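Side-chain contacts in manganese-dependent inorganic pyrophosphatase (Methanocaldococcus jannaschii, PDB 2EB0), which hydrolyses diphosphate to two phosphates, as a family II inorganic pyrophosphatase that binds two manganese ions per subunit: residues 39-44 with 181-186; 143-148 with 174-179. One frame throughout, in Å; residues are numbered along the deposited sequence.

Contact 1 of 2, residues 39-44 with 181-186; sequences TEFVLR and MEILKA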
loop_
_atom_site.group_PDB
_atom_site.type_symbol
_atom_site.label_atom_id
_atom_site.label_comp_id
_atom_site.label_asym_id
_atom_site.label_seq_id
_atom_site.Cartn_x
_atom_site.Cartn_y
_atom_site.Cartn_z
ATOM N N THR B 39 24.887 -12.307 3.095
ATOM C CA THR B 39 24.729 -11.778 1.756
ATOM C C THR B 39 26.044 -11.873 0.986
ATOM O O THR B 39 26.064 -12.247 -0.193
ATOM C CB THR B 39 24.239 -10.319 1.824
ATOM O OG1 THR B 39 23.135 -10.247 2.738
ATOM C CG2 THR B 39 23.785 -9.844 0.459
ATOM N N GLU B 40 27.145 -11.550 1.655
ATOM C CA GLU B 40 28.452 -11.634 1.009
ATOM C C GLU B 40 28.619 -13.059 0.477
ATOM O O GLU B 40 29.026 -13.270 -0.665
ATOM C CB GLU B 40 29.561 -11.307 2.008
ATOM C CG GLU B 40 30.955 -11.464 1.447
ATOM C CD GLU B 40 32.024 -11.061 2.442
ATOM O OE1 GLU B 40 33.219 -11.312 2.170
ATOM O OE2 GLU B 40 31.665 -10.491 3.497
ATOM N N PHE B 41 28.279 -14.026 1.319
ATOM C CA PHE B 41 28.361 -15.436 0.975
ATOM C C PHE B 41 27.515 -15.732 -0.266
ATOM O O PHE B 41 27.996 -16.328 -1.234
ATOM C CB PHE B 41 27.876 -16.262 2.173
ATOM C CG PHE B 41 27.538 -17.691 1.844
ATOM C CD1 PHE B 41 28.500 -18.551 1.329
ATOM C CD2 PHE B 41 26.256 -18.182 2.087
ATOM C CE1 PHE B 41 28.197 -19.884 1.061
ATOM C CE2 PHE B 41 25.941 -19.505 1.826
ATOM C CZ PHE B 41 26.911 -20.363 1.311
ATOM N N VAL B 42 26.260 -15.295 -0.236
ATOM C CA VAL B 42 25.335 -15.515 -1.342
ATOM C C VAL B 42 25.793 -14.848 -2.643
ATOM O O VAL B 42 25.700 -15.447 -3.720
ATOM C CB VAL B 42 23.900 -15.036 -0.954
ATOM C CG1 VAL B 42 22.992 -15.010 -2.163
ATOM C CG2 VAL B 42 23.321 -15.966 0.090
ATOM N N LEU B 43 26.295 -13.620 -2.550
ATOM C CA LEU B 43 26.771 -12.908 -3.736
ATOM C C LEU B 43 27.964 -13.632 -4.348
ATOM O O LEU B 43 27.992 -13.911 -5.551
ATOM C CB LEU B 43 27.184 -11.483 -3.379
ATOM C CG LEU B 43 26.088 -10.561 -2.848
ATOM C CD1 LEU B 43 26.679 -9.187 -2.623
ATOM C CD2 LEU B 43 24.933 -10.503 -3.836
ATOM N N ARG B 44 28.957 -13.925 -3.517
ATOM C CA ARG B 44 30.134 -14.637 -3.991
ATOM C C ARG B 44 29.710 -15.970 -4.627
ATOM O O ARG B 44 30.212 -16.362 -5.675
ATOM C CB ARG B 44 31.094 -14.906 -2.829
ATOM C CG ARG B 44 32.223 -15.871 -3.181
ATOM C CD ARG B 44 33.198 -16.080 -2.032
ATOM N NE ARG B 44 34.069 -14.929 -1.823
ATOM C CZ ARG B 44 33.856 -13.974 -0.925
ATOM N NH1 ARG B 44 32.789 -14.023 -0.134
ATOM N NH2 ARG B 44 34.718 -12.968 -0.816
ATOM N N MET B 181 21.051 -24.831 5.049
ATOM C CA MET B 181 21.793 -25.014 6.286
ATOM C C MET B 181 22.965 -24.032 6.301
ATOM O O MET B 181 23.277 -23.433 7.334
ATOM C CB MET B 181 22.302 -26.453 6.409
ATOM C CG MET B 181 23.105 -26.704 7.689
ATOM S SD MET B 181 22.259 -26.088 9.180
ATOM C CE MET B 181 21.058 -27.418 9.476
ATOM N N GLU B 182 23.596 -23.865 5.139
ATOM C CA GLU B 182 24.721 -22.950 4.984
ATOM C C GLU B 182 24.275 -21.527 5.315
ATOM O O GLU B 182 24.928 -20.810 6.077
ATOM C CB GLU B 182 25.246 -23.022 3.549
ATOM C CG GLU B 182 26.717 -23.341 3.474
ATOM C CD GLU B 182 27.085 -24.507 4.364
ATOM O OE1 GLU B 182 26.714 -25.650 4.028
ATOM O OE2 GLU B 182 27.731 -24.279 5.408
ATOM N N ILE B 183 23.150 -21.125 4.741
ATOM C CA ILE B 183 22.619 -19.804 5.004
ATOM C C ILE B 183 22.342 -19.650 6.499
ATOM O O ILE B 183 22.648 -18.609 7.087
ATOM C CB ILE B 183 21.340 -19.557 4.164
ATOM C CG1 ILE B 183 21.735 -19.412 2.687
ATOM C CG2 ILE B 183 20.598 -18.329 4.670
ATOM C CD1 ILE B 183 20.588 -19.188 1.732
ATOM N N LEU B 184 21.795 -20.687 7.126
ATOM C CA LEU B 184 21.509 -20.620 8.561
ATOM C C LEU B 184 22.800 -20.496 9.359
ATOM O O LEU B 184 22.835 -19.833 10.394
ATOM C CB LEU B 184 20.730 -21.857 9.034
ATOM C CG LEU B 184 19.323 -22.076 8.472
ATOM C CD1 LEU B 184 18.651 -23.208 9.238
ATOM C CD2 LEU B 184 18.502 -20.804 8.603
ATOM N N LYS B 185 23.867 -21.133 8.883
ATOM C CA LYS B 185 25.144 -21.039 9.581
ATOM C C LYS B 185 25.736 -19.646 9.357
ATOM O O LYS B 185 26.527 -19.154 10.165
ATOM C CB LYS B 185 26.105 -22.126 9.092
ATOM C CG LYS B 185 25.699 -23.528 9.545
ATOM C CD LYS B 185 26.796 -24.543 9.272
ATOM C CE LYS B 185 26.427 -25.912 9.827
ATOM N NZ LYS B 185 27.570 -26.870 9.785
ATOM N N ALA B 186 25.323 -19.010 8.265
ATOM C CA ALA B 186 25.793 -17.667 7.936
ATOM C C ALA B 186 25.164 -16.635 8.874
ATOM O O ALA B 186 25.828 -15.697 9.309
ATOM C CB ALA B 186 25.464 -17.333 6.480
#

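Contact 2 of 2, residues 143-148 with 174-179; sequences AIISDT and SNIEEF. With MN (manganese (II) ion), chain E.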
loop_
_atom_site.group_PDB
_atom_site.type_symbol
_atom_site.label_atom_id
_atom_site.label_comp_id
_atom_site.label_asym_id
_atom_site.label_seq_id
_atom_site.Cartn_x
_atom_site.Cartn_y
_atom_site.Cartn_z
ATOM N N ALA B 143 17.392 -15.312 -1.149
ATOM C CA ALA B 143 16.559 -14.331 -0.470
ATOM C C ALA B 143 15.375 -15.009 0.202
ATOM O O ALA B 143 15.058 -14.714 1.353
ATOM C CB ALA B 143 16.067 -13.272 -1.465
ATOM N N ILE B 144 14.722 -15.919 -0.512
ATOM C CA ILE B 144 13.578 -16.620 0.047
ATOM C C ILE B 144 13.997 -17.433 1.271
ATOM O O ILE B 144 13.387 -17.324 2.335
ATOM C CB ILE B 144 12.913 -17.542 -1.007
ATOM C CG1 ILE B 144 12.402 -16.688 -2.180
ATOM C CG2 ILE B 144 11.754 -18.297 -0.382
ATOM C CD1 ILE B 144 11.609 -17.446 -3.225
ATOM N N ILE B 145 15.050 -18.231 1.123
ATOM C CA ILE B 145 15.541 -19.043 2.220
ATOM C C ILE B 145 15.941 -18.171 3.406
ATOM O O ILE B 145 15.649 -18.496 4.558
ATOM C CB ILE B 145 16.764 -19.875 1.796
ATOM C CG1 ILE B 145 16.318 -21.000 0.857
ATOM C CG2 ILE B 145 17.484 -20.424 3.037
ATOM C CD1 ILE B 145 17.455 -21.691 0.128
ATOM N N SER B 146 16.616 -17.068 3.118
ATOM C CA SER B 146 17.072 -16.173 4.162
ATOM C C SER B 146 15.922 -15.553 4.925
ATOM O O SER B 146 15.885 -15.589 6.150
ATOM C CB SER B 146 17.930 -15.061 3.562
ATOM O OG SER B 146 18.181 -14.064 4.539
ATOM N N ASP B 147 14.973 -14.989 4.192
ATOM C CA ASP B 147 13.837 -14.329 4.815
ATOM C C ASP B 147 12.905 -15.247 5.604
ATOM O O ASP B 147 12.350 -14.846 6.628
ATOM C CB ASP B 147 13.057 -13.569 3.751
ATOM C CG ASP B 147 13.100 -12.078 3.970
ATOM O OD1 ASP B 147 14.168 -11.563 4.367
ATOM O OD2 ASP B 147 12.071 -11.419 3.741
ATOM N N THR B 148 12.734 -16.475 5.134
ATOM C CA THR B 148 11.862 -17.409 5.818
ATOM C C THR B 148 12.631 -18.239 6.836
ATOM O O THR B 148 12.035 -18.995 7.594
ATOM C CB THR B 148 11.169 -18.359 4.819
ATOM O OG1 THR B 148 12.152 -19.117 4.094
ATOM C CG2 THR B 148 10.327 -17.562 3.854
ATOM N N SER B 174 20.529 -28.382 -6.519
ATOM C CA SER B 174 19.848 -29.666 -6.351
ATOM C C SER B 174 19.265 -29.954 -4.969
ATOM O O SER B 174 18.265 -30.656 -4.856
ATOM C CB SER B 174 20.798 -30.803 -6.738
ATOM O OG SER B 174 21.972 -30.771 -5.945
ATOM N N ASN B 175 19.891 -29.423 -3.922
ATOM C CA ASN B 175 19.421 -29.656 -2.558
ATOM C C ASN B 175 19.229 -28.346 -1.796
ATOM O O ASN B 175 20.186 -27.797 -1.254
ATOM C CB ASN B 175 20.427 -30.542 -1.816
ATOM C CG ASN B 175 19.895 -31.051 -0.491
ATOM O OD1 ASN B 175 19.495 -30.275 0.376
ATOM N ND2 ASN B 175 19.895 -32.367 -0.325
ATOM N N ILE B 176 17.990 -27.863 -1.738
ATOM C CA ILE B 176 17.681 -26.612 -1.051
ATOM C C ILE B 176 17.975 -26.688 0.446
ATOM O O ILE B 176 18.438 -25.712 1.049
ATOM C CB ILE B 176 16.193 -26.224 -1.238
ATOM C CG1 ILE B 176 15.907 -25.920 -2.711
ATOM C CG2 ILE B 176 15.851 -25.023 -0.371
ATOM C CD1 ILE B 176 14.422 -25.628 -3.012
ATOM N N GLU B 177 17.708 -27.844 1.044
ATOM C CA GLU B 177 17.935 -28.034 2.471
ATOM C C GLU B 177 19.392 -27.868 2.872
ATOM O O GLU B 177 19.688 -27.273 3.905
ATOM C CB GLU B 177 17.439 -29.413 2.906
ATOM C CG GLU B 177 15.933 -29.556 2.848
ATOM C CD GLU B 177 15.225 -28.442 3.594
ATOM O OE1 GLU B 177 15.522 -28.248 4.795
ATOM O OE2 GLU B 177 14.377 -27.761 2.980
ATOM N N GLU B 178 20.297 -28.402 2.062
ATOM C CA GLU B 178 21.728 -28.301 2.346
ATOM C C GLU B 178 22.208 -26.866 2.167
ATOM O O GLU B 178 22.961 -26.356 2.991
ATOM C CB GLU B 178 22.532 -29.223 1.431
ATOM C CG GLU B 178 22.377 -30.689 1.748
ATOM C CD GLU B 178 23.262 -31.557 0.885
ATOM O OE1 GLU B 178 23.295 -32.784 1.119
ATOM O OE2 GLU B 178 23.924 -31.013 -0.025
ATOM N N PHE B 179 21.777 -26.227 1.082
ATOM C CA PHE B 179 22.155 -24.844 0.827
ATOM C C PHE B 179 21.614 -23.977 1.963
ATOM O O PHE B 179 22.306 -23.091 2.460
ATOM C CB PHE B 179 21.590 -24.379 -0.515
ATOM C CG PHE B 179 21.820 -22.922 -0.796
ATOM C CD1 PHE B 179 23.005 -22.300 -0.408
ATOM C CD2 PHE B 179 20.859 -22.172 -1.467
ATOM C CE1 PHE B 179 23.230 -20.942 -0.684
ATOM C CE2 PHE B 179 21.072 -20.816 -1.750
ATOM C CZ PHE B 179 22.261 -20.201 -1.358
HETATM MN MN MN E . 12.387 -9.121 3.171
#

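Contact 1 of 2, residues 39-44 with 181-186
The ring of Phe41 overlaps the first two side-chain carbons of Glu182. The ring's tip makes the touch: CZ of Phe41 sits 3.7 Å from CG of Glu182, and its neighbour CE2 comes to 4.0 Å from CB of Glu182. The two side chains cross at about a right angle, and the glutamate meets the ring obliquely with its CB and CG methylenes. Phe41 gets across the gap because its CG stands anti to the backbone N (chi1 164°), on the side of helix 37-45 that looks at helix 176-188. Glu182 starts out in the same direction but turns off. Its first torsion lies well away from a staggered value (-125°), the chain bends again at chi2, and the carboxylate swings away from the phenylalanine, its plane turned 78° from the ring. The atoms that touch are therefore all carbon. A second partner, Ile183, lies at the ring's edge near its plane, with CG1 of Ile183 4.3 Å from CE2 of Phe41, a looser packing contact. No hydrogen bond joins the two helices here; what holds them at this point is van der Waals contact on a partly buried surface. Elsewhere on helix 37-45, Arg44 and Glu40 pair one turn apart, NH1 of Arg44 lying 3.6 Å from OE1 of Glu40 in a salt bridge. Inward of Phe41, Val42 rests on Leu139 and Ser142 of helix 134-148, and Leu43 on Ile15 of helix 12-25. Helix 37-45 itself is the crossover between the adjacent parallel strands 28-31 and 52-53, so this contact docks helix 176-188 against the helical layer flanking the six-stranded parallel sheet.

Contact 2 of 2, residues 143-148 with 174-179
CD1 of Ile145 approaches the Phe179 ring obliquely, 3.8 Å from CD2 of Phe179, and the ring also takes part in a cation-pi interaction with Lys45. The same methyl, Ile145 CD1, lies 3.7 Å from CG2 of Ile176, so one branch end of Ile145 touches two residues about a turn apart on helix 176-188. Ile145 carries CG1 beside its backbone N (chi1 -72°), with the chain extended beyond, which brings CD1 out to that helix. At the start of helix 176-188, Asn175 is the N-cap: its OD1 accepts from Glu178 N at 2.6 Å. On helix 134-148, Ile144 O is gripped twice, by Thr148 N and by Thr148 OG1 (2.8 Å), the two donors arriving from opposite faces of the carbonyl plane. Thr148 OG1 also bonds to Phe151 N. Asp147 binds manganese through OD2 at 2.4 Å, with Asp13, Asp66 and His88 as the other protein ligands. The helix thus pairs an apolar, buried side with a metal-binding one: Ile145 meets helix 176-188 through apolar contact alone, while the next residue's carbonyl, Ser146 O, is hydrogen-bonded by Lys187 NZ further along that helix, and the carboxylate of Asp147 binds the metal.

In the fold
Contacts 1 and 2 lie about 10 Å apart, centre to centre, and share helix 176-188, whose first turn serves contact 2 and whose following residues serve contact 1. Along the chain, contact 2 is nested inside the loop that contact 1 closes. They join directly: Ile183 CD1 is 3.6 Å from Ile145 CG2, and Phe41 CE2 is 4.0 Å from Phe179 CE1. Helix 176-188 is therefore packed on helices 37-45 and 134-148 of the DHH part before the chain goes on to the mixed sheet of the DHHA2 region. Helix 134-148 also supplies Asp147 to a manganese ion, so the helix that packs on 176-188 at Ile145 carries a metal ligand two residues later.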